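Local coordinates for putative phosphoenolpyruvate-dependent sugar phosphotransferase system (PTS) permease (Klebsiella pneumoniae subsp. pneumoniae, PDB 3MTQ), which probably serves as a mannose-type (EIIA-man family) IIA component of the phosphoenolpyruvate-dependent sugar phosphotransferase system, relaying phosphoryl groups during sugar uptake, at residues L107-L118 against I131-I142. Numbering follows the deposited sequence.
Sequences LSGLNLPLIIDL and ITEALTNAKESI
Asp117 and Ala134, the residues most buried here, meet where helix 112-118 packs on helix 131-141. The axes approach to 8.1 Å with an interaxial angle of 140°, and the small Ala134 and Ala138 permit this spacing. With CG anti to the backbone N (chi1 -152°), the Asp117 carboxylate reaches over to the facing surface of helix 131-141: OD2 lies 3.1 Å from Ala134 CA, while OD1 is 2.9 Å from Asn137 ND2. The Asp117 and Asn137 side chains cross nearly perpendicularly, but each has a second conformer, so this approach describes one arrangement only. Ala134 CB also receives Leu118 CD2 at 3.5 Å, and Leu114 CD1 covers the same methyl from another direction at 3.8 Å. Leu114 runs alongside Leu135, both pointing the same way. Leu107, on strand 104-108, outermost within its own chain, extends the apolar layer by setting its CD1 3.9 Å from Ile131 CG2. At the other end Pro113 CB packs against Ser141 OG. There Asn111 caps helix 112-118: its OD1 accepts from Leu114 N at 2.9 Å, the donor lying 38° above the carbonyl plane, and its ND2 donates to Gly109 O, so two bonds fix the amide. Leu107 and Ser108 also pair with an antiparallel strand of the second subunit. The chemistry implies an apolar alanine-leucine seam joining helix 127-141 to strand 104-108, flanked by polar groups: Asp117 with Asn137, and Asn111 and Ser141 near Pro113.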
loop_
_atom_site.group_PDB
_atom_site.type_symbol
_atom_site.label_atom_id
_atom_site.label_comp_id
_atom_site.label_asym_id
_atom_site.label_seq_id
_atom_site.Cartn_x
_atom_site.Cartn_y
_atom_site.Cartn_z
ATOM N N LEU A 107 12.820 2.951 -2.412
ATOM C CA LEU A 107 11.911 1.895 -2.809
ATOM C C LEU A 107 10.627 2.518 -3.347
ATOM O O LEU A 107 10.137 3.524 -2.804
ATOM C CB LEU A 107 11.587 1.017 -1.620
ATOM C CG LEU A 107 12.676 0.151 -0.987
ATOM C CD1 LEU A 107 13.877 0.967 -0.443
ATOM C CD2 LEU A 107 11.997 -0.653 0.120
ATOM N N SER A 108 10.073 1.921 -4.382
ATOM C CA SER A 108 8.803 2.391 -4.936
ATOM C C SER A 108 7.735 1.342 -4.770
ATOM O O SER A 108 7.950 0.180 -5.128
ATOM C CB SER A 108 8.941 2.702 -6.425
ATOM O OG SER A 108 8.776 1.530 -7.198
ATOM N N GLY A 109 6.570 1.744 -4.241
ATOM C CA GLY A 109 5.431 0.803 -4.059
ATOM C C GLY A 109 5.083 0.491 -2.615
ATOM O O GLY A 109 4.900 -0.649 -2.214
ATOM N N LEU A 110 4.896 1.531 -1.817
ATOM C CA LEU A 110 4.456 1.368 -0.469
ATOM C C LEU A 110 3.348 0.361 -0.279
ATOM O O LEU A 110 2.357 0.345 -1.020
ATOM C CB LEU A 110 3.883 2.695 0.044
ATOM C CG LEU A 110 4.697 3.769 0.687
ATOM C CD1 LEU A 110 3.680 4.854 0.991
ATOM C CD2 LEU A 110 5.375 3.302 1.972
ATOM N N ASN A 111 3.505 -0.459 0.752
ATOM C CA ASN A 111 2.532 -1.465 1.120
ATOM C C ASN A 111 2.875 -1.979 2.491
ATOM O O ASN A 111 3.990 -1.797 2.974
ATOM C CB ASN A 111 2.486 -2.624 0.059
ATOM C CG ASN A 111 3.733 -3.476 0.055
ATOM O OD1 ASN A 111 3.894 -4.389 0.889
ATOM N ND2 ASN A 111 4.619 -3.231 -0.915
ATOM N N LEU A 112 1.898 -2.534 3.160
ATOM C CA LEU A 112 2.036 -2.936 4.543
ATOM C C LEU A 112 2.971 -4.119 4.737
ATOM O O LEU A 112 3.873 -4.097 5.574
ATOM C CB LEU A 112 0.672 -3.257 5.145
ATOM C CG LEU A 112 0.593 -3.477 6.661
ATOM C CD1 LEU A 112 1.425 -2.508 7.579
ATOM C CD2 LEU A 112 -0.899 -3.542 7.110
ATOM N N PRO A 113 2.794 -5.150 3.930
ATOM C CA PRO A 113 3.711 -6.244 4.230
ATOM C C PRO A 113 5.169 -5.797 4.160
ATOM O O PRO A 113 5.998 -6.220 4.987
ATOM C CB PRO A 113 3.425 -7.278 3.122
ATOM C CG PRO A 113 2.265 -6.761 2.299
ATOM C CD PRO A 113 1.727 -5.475 2.977
ATOM N N LEU A 114 5.523 -4.988 3.171
ATOM C CA LEU A 114 6.909 -4.481 3.017
ATOM C C LEU A 114 7.447 -3.796 4.243
ATOM O O LEU A 114 8.534 -4.100 4.755
ATOM C CB LEU A 114 7.018 -3.551 1.819
ATOM C CG LEU A 114 8.342 -2.822 1.620
ATOM C CD1 LEU A 114 9.435 -3.860 1.298
ATOM C CD2 LEU A 114 8.194 -1.810 0.495
ATOM N N ILE A 115 6.660 -2.858 4.760
ATOM C CA ILE A 115 7.032 -2.194 5.969
ATOM C C ILE A 115 7.183 -3.101 7.204
ATOM O O ILE A 115 8.162 -2.990 7.941
ATOM C CB ILE A 115 6.037 -1.024 6.238
ATOM C CG1 ILE A 115 5.958 -0.131 5.013
ATOM C CG2 ILE A 115 6.517 -0.282 7.470
ATOM C CD1 ILE A 115 7.295 0.263 4.471
ATOM N N ILE A 116 6.270 -4.035 7.400
ATOM C CA ILE A 116 6.357 -4.994 8.495
ATOM C C ILE A 116 7.640 -5.855 8.402
ATOM O O ILE A 116 8.356 -6.071 9.399
ATOM C CB ILE A 116 5.113 -5.898 8.530
ATOM C CG1 ILE A 116 3.880 -5.070 8.932
ATOM C CG2 ILE A 116 5.294 -7.015 9.541
ATOM C CD1 ILE A 116 4.150 -4.225 10.147
ATOM N N ASP A 117 7.941 -6.348 7.201
ATOM C CA ASP A 117 9.154 -7.161 6.997
ATOM C C ASP A 117 10.438 -6.375 7.284
ATOM O O ASP A 117 11.373 -6.892 7.917
ATOM C CB ASP A 117 9.222 -7.749 5.584
ATOM C CG ASP A 117 10.003 -9.062 5.537
ATOM O OD1 ASP A 117 9.485 -10.034 6.117
ATOM O OD2 ASP A 117 11.127 -9.135 4.964
ATOM N N LEU A 118 10.502 -5.133 6.818
ATOM C CA LEU A 118 11.620 -4.224 7.098
ATOM C C LEU A 118 11.808 -3.995 8.605
ATOM O O LEU A 118 12.935 -4.038 9.113
ATOM C CB LEU A 118 11.425 -2.877 6.390
ATOM C CG LEU A 118 11.627 -2.908 4.866
ATOM C CD1 LEU A 118 11.120 -1.632 4.139
ATOM C CD2 LEU A 118 13.104 -3.160 4.598
ATOM N N ILE A 131 16.524 -4.828 2.312
ATOM C CA ILE A 131 15.596 -4.269 1.337
ATOM C C ILE A 131 15.170 -5.314 0.265
ATOM O O ILE A 131 14.010 -5.492 -0.010
ATOM C CB ILE A 131 16.213 -3.021 0.653
ATOM C CG1 ILE A 131 16.266 -1.814 1.669
ATOM C CG2 ILE A 131 15.406 -2.658 -0.576
ATOM C CD1 ILE A 131 17.295 -0.735 1.341
ATOM N N THR A 132 16.129 -6.011 -0.311
ATOM C CA THR A 132 15.801 -7.012 -1.311
ATOM C C THR A 132 14.954 -8.152 -0.720
ATOM O O THR A 132 13.930 -8.508 -1.304
ATOM C CB THR A 132 17.083 -7.553 -2.004
ATOM O OG1 THR A 132 17.999 -7.976 -1.007
ATOM C CG2 THR A 132 17.752 -6.471 -2.840
ATOM N N GLU A 133 15.362 -8.701 0.431
ATOM C CA GLU A 133 14.571 -9.735 1.128
ATOM C C GLU A 133 13.158 -9.265 1.511
ATOM O O GLU A 133 12.149 -9.993 1.336
ATOM C CB GLU A 133 15.304 -10.284 2.365
ATOM C CG GLU A 133 16.515 -11.212 2.002
ATOM C CD GLU A 133 17.230 -11.838 3.202
ATOM O OE1 GLU A 133 16.956 -11.480 4.385
ATOM O OE2 GLU A 133 18.105 -12.687 2.948
ATOM N N ALA A 134 13.078 -8.063 2.066
ATOM C CA ALA A 134 11.777 -7.500 2.391
ATOM C C ALA A 134 10.894 -7.355 1.140
ATOM O O ALA A 134 9.708 -7.669 1.181
ATOM C CB ALA A 134 11.930 -6.133 3.121
ATOM N N LEU A 135 11.453 -6.862 0.051
ATOM C CA LEU A 135 10.698 -6.724 -1.181
ATOM C C LEU A 135 10.240 -8.077 -1.692
ATOM O O LEU A 135 9.085 -8.228 -2.116
ATOM C CB LEU A 135 11.477 -6.001 -2.285
ATOM C CG LEU A 135 11.514 -4.488 -2.062
ATOM C CD1 LEU A 135 12.663 -3.861 -2.741
ATOM C CD2 LEU A 135 10.186 -3.854 -2.507
ATOM N N THR A 136 11.131 -9.055 -1.649
ATOM C CA THR A 136 10.737 -10.412 -2.078
ATOM C C THR A 136 9.599 -10.987 -1.243
ATOM O O THR A 136 8.607 -11.445 -1.794
ATOM C CB THR A 136 11.925 -11.370 -2.048
ATOM O OG1 THR A 136 12.891 -10.918 -2.988
ATOM C CG2 THR A 136 11.445 -12.796 -2.392
ATOM N N ASN A 137 9.711 -10.873 0.080
ATOM C CA ASN A 137 8.725 -11.411 1.030
ATOM C C ASN A 137 7.396 -10.652 0.918
ATOM O O ASN A 137 6.312 -11.238 1.044
ATOM C CB ASN A 137 9.271 -11.325 2.469
ATOM C CG ASN A 137 8.656 -12.360 3.412
ATOM O OD1 ASN A 137 8.819 -13.573 3.235
ATOM N ND2 ASN A 137 7.980 -11.879 4.441
ATOM N N ALA A 138 7.488 -9.341 0.675
ATOM C CA ALA A 138 6.295 -8.492 0.458
ATOM C C ALA A 138 5.535 -8.900 -0.794
ATOM O O ALA A 138 4.298 -9.046 -0.790
ATOM C CB ALA A 138 6.696 -7.008 0.347
ATOM N N LYS A 139 6.271 -9.073 -1.886
ATOM C CA LYS A 139 5.659 -9.462 -3.144
ATOM C C LYS A 139 4.963 -10.837 -3.050
ATOM O O LYS A 139 3.901 -11.049 -3.646
ATOM C CB LYS A 139 6.682 -9.418 -4.271
ATOM C CG LYS A 139 7.077 -8.010 -4.730
ATOM C CD LYS A 139 8.026 -8.093 -5.931
ATOM C CE LYS A 139 8.873 -6.847 -6.059
ATOM N NZ LYS A 139 9.312 -6.593 -7.453
ATOM N N GLU A 140 5.544 -11.753 -2.288
ATOM C CA GLU A 140 4.949 -13.072 -2.069
ATOM C C GLU A 140 3.612 -12.944 -1.364
ATOM O O GLU A 140 2.669 -13.653 -1.683
ATOM C CB GLU A 140 5.863 -13.953 -1.221
ATOM C CG GLU A 140 7.174 -14.373 -1.887
ATOM C CD GLU A 140 8.022 -15.290 -0.972
ATOM O OE1 GLU A 140 7.454 -16.314 -0.505
ATOM O OE2 GLU A 140 9.234 -14.994 -0.739
ATOM N N SER A 141 3.561 -12.023 -0.398
ATOM C CA SER A 141 2.351 -11.697 0.369
ATOM C C SER A 141 1.175 -10.995 -0.385
ATOM O O SER A 141 0.011 -11.029 0.073
ATOM C CB SER A 141 2.772 -10.762 1.503
ATOM O OG SER A 141 1.682 -10.493 2.342
ATOM N N ILE A 142 1.511 -10.279 -1.462
ATOM C CA ILE A 142 0.539 -9.618 -2.340
ATOM C C ILE A 142 -0.048 -10.691 -3.273
ATOM O O ILE A 142 0.657 -11.242 -4.116
ATOM C CB ILE A 142 1.250 -8.479 -3.121
ATOM C CG1 ILE A 142 1.687 -7.376 -2.118
ATOM C CG2 ILE A 142 0.374 -7.902 -4.192
ATOM C CD1 ILE A 142 2.784 -6.468 -2.611
#